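PDB 5ZIG: cellobiose 2-epimerase from Spirochaeta thermophila DSM 6192, which probably catalyses the reversible epimerization of cellobiose to 4-O-beta-D-glucopyranosyl-D-mannose, as a member of the N-acylglucosamine 2-epimerase family. Local coordinates for residues Thr226-Ser231 / Glu240-Met245. Residues are numbered along the deposited sequence; the frame is centred on the assembly and turned at random.
Sequences THIAPS and EDWAPM
His-227 lies flat on Trp-242 in an offset stack: the imidazole and the five-membered ring of the indole have centroids 4.0 Å apart and planes only 4° from parallel. The imidazole is shifted toward the start of the tryptophan side chain, so that Trp-242 CB sits over its face in a CH-pi contact, 3.6 Å from the ring centroid. The histidine's own CB rests 3.6 Å from Trp-242 CE3. Thr-226 CG2 covers the other face of the imidazole. Trp-242 CG lies anti to the carbonyl carbon (chi1 -75°), which lays the indole over the imidazole. Ile-228 CG1 approaches Trp-242 CZ3 obliquely at 3.8 Å. The contact ties the last turn of helix 211-228 to the hairpin loop between antiparallel strands 237-238 and 244-245, in the (alpha/alpha)6 barrel of the N-acylglucosamine 2-epimerase family. An Asx turn, Asp-241 OD1 accepting from Ala-243 N at 3.2 Å, spans the tryptophan's backbone. His-194 meets the indole edge-to-face. A leucine in place of Trp-242 would probably leave the His-227 ring without its stacking partner and open a gap beside Ile-228. Trp-242 NE1 makes weak hydrogen bonds to His-161 O and Gly-162 O.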
loop_
_atom_site.group_PDB
_atom_site.type_symbol
_atom_site.label_atom_id
_atom_site.label_comp_id
_atom_site.label_asym_id
_atom_site.label_seq_id
_atom_site.Cartn_x
_atom_site.Cartn_y
_atom_site.Cartn_z
ATOM N N THR A 226 0.753 -20.766 2.552
ATOM C CA THR A 226 1.028 -21.777 3.569
ATOM C C THR A 226 1.114 -21.200 4.975
ATOM O O THR A 226 0.566 -21.783 5.913
ATOM C CB THR A 226 2.336 -22.537 3.269
ATOM O OG1 THR A 226 2.331 -23.053 1.932
ATOM C CG2 THR A 226 2.503 -23.687 4.239
ATOM N N HIS A 227 1.828 -20.086 5.155
ATOM C CA HIS A 227 2.079 -19.587 6.499
ATOM C C HIS A 227 1.217 -18.378 6.856
ATOM O O HIS A 227 0.672 -18.323 7.961
ATOM C CB HIS A 227 3.570 -19.236 6.685
ATOM C CG HIS A 227 4.505 -20.395 6.481
ATOM N ND1 HIS A 227 4.453 -21.547 7.243
ATOM C CD2 HIS A 227 5.517 -20.578 5.599
ATOM C CE1 HIS A 227 5.380 -22.394 6.827
ATOM N NE2 HIS A 227 6.041 -21.833 5.831
ATOM N N ILE A 228 1.057 -17.413 5.954
ATOM C CA ILE A 228 0.434 -16.148 6.323
ATOM C C ILE A 228 -1.082 -16.212 6.208
ATOM O O ILE A 228 -1.802 -15.801 7.121
ATOM C CB ILE A 228 1.017 -14.995 5.482
ATOM C CG1 ILE A 228 2.538 -14.946 5.684
ATOM C CG2 ILE A 228 0.309 -13.680 5.856
ATOM C CD1 ILE A 228 3.227 -13.641 5.281
ATOM N N ALA A 229 -1.590 -16.748 5.101
ATOM C CA ALA A 229 -3.026 -16.773 4.824
ATOM C C ALA A 229 -3.495 -18.191 4.513
ATOM O O ALA A 229 -4.020 -18.452 3.429
ATOM C CB ALA A 229 -3.345 -15.835 3.662
ATOM N N PRO A 230 -3.329 -19.139 5.444
ATOM C CA PRO A 230 -3.799 -20.506 5.143
ATOM C C PRO A 230 -5.308 -20.618 5.112
ATOM O O PRO A 230 -5.860 -21.317 4.251
ATOM C CB PRO A 230 -3.184 -21.349 6.271
ATOM C CG PRO A 230 -3.043 -20.370 7.433
ATOM C CD PRO A 230 -2.722 -19.040 6.792
ATOM N N SER A 231 -5.988 -19.935 6.030
ATOM C CA SER A 231 -7.434 -19.997 6.165
ATOM C C SER A 231 -8.046 -18.734 5.524
ATOM O O SER A 231 -7.732 -18.462 4.363
ATOM C CB SER A 231 -7.808 -20.211 7.628
ATOM O OG SER A 231 -7.797 -18.976 8.324
ATOM N N GLU A 240 10.661 -17.031 13.445
ATOM C CA GLU A 240 11.547 -17.318 12.322
ATOM C C GLU A 240 11.069 -18.537 11.543
ATOM O O GLU A 240 10.992 -18.498 10.307
ATOM C CB GLU A 240 12.981 -17.516 12.819
ATOM C CG GLU A 240 14.038 -17.282 11.758
ATOM C CD GLU A 240 15.388 -17.891 12.121
ATOM O OE1 GLU A 240 15.444 -18.679 13.093
ATOM O OE2 GLU A 240 16.386 -17.574 11.431
ATOM N N ASP A 241 10.703 -19.619 12.250
ATOM C CA ASP A 241 10.174 -20.823 11.623
ATOM C C ASP A 241 8.676 -20.719 11.295
ATOM O O ASP A 241 8.037 -21.755 11.078
ATOM C CB ASP A 241 10.440 -22.051 12.507
ATOM C CG ASP A 241 9.687 -22.009 13.833
ATOM O OD1 ASP A 241 8.894 -21.071 14.078
ATOM O OD2 ASP A 241 9.897 -22.926 14.650
ATOM N N TRP A 242 8.113 -19.508 11.285
ATOM C CA TRP A 242 6.749 -19.200 10.825
ATOM C C TRP A 242 5.678 -19.599 11.828
ATOM O O TRP A 242 4.498 -19.578 11.506
ATOM C CB TRP A 242 6.444 -19.826 9.458
ATOM C CG TRP A 242 7.130 -19.079 8.382
ATOM C CD1 TRP A 242 8.234 -19.478 7.671
ATOM C CD2 TRP A 242 6.802 -17.762 7.916
ATOM N NE1 TRP A 242 8.594 -18.492 6.778
ATOM C CE2 TRP A 242 7.729 -17.433 6.906
ATOM C CE3 TRP A 242 5.805 -16.831 8.252
ATOM C CZ2 TRP A 242 7.692 -16.216 6.229
ATOM C CZ3 TRP A 242 5.765 -15.632 7.573
ATOM C CH2 TRP A 242 6.710 -15.328 6.581
ATOM N N ALA A 243 6.055 -19.944 13.046
ATOM C CA ALA A 243 5.060 -20.142 14.079
ATOM C C ALA A 243 4.304 -18.833 14.314
ATOM O O ALA A 243 4.914 -17.751 14.335
ATOM C CB ALA A 243 5.724 -20.635 15.370
ATOM N N PRO A 244 2.978 -18.888 14.469
ATOM C CA PRO A 244 2.207 -17.673 14.772
ATOM C C PRO A 244 2.605 -17.044 16.102
ATOM O O PRO A 244 2.770 -17.728 17.113
ATOM C CB PRO A 244 0.765 -18.184 14.813
ATOM C CG PRO A 244 0.799 -19.420 13.960
ATOM C CD PRO A 244 2.106 -20.046 14.215
ATOM N N MET A 245 2.742 -15.724 16.106
ATOM C CA MET A 245 2.976 -14.987 17.339
ATOM C C MET A 245 1.836 -14.001 17.567
ATOM O O MET A 245 1.352 -13.375 16.620
ATOM C CB MET A 245 4.314 -14.247 17.298
ATOM C CG MET A 245 5.515 -15.170 17.257
ATOM S SD MET A 245 7.057 -14.281 16.958
ATOM C CE MET A 245 7.190 -13.268 18.440
#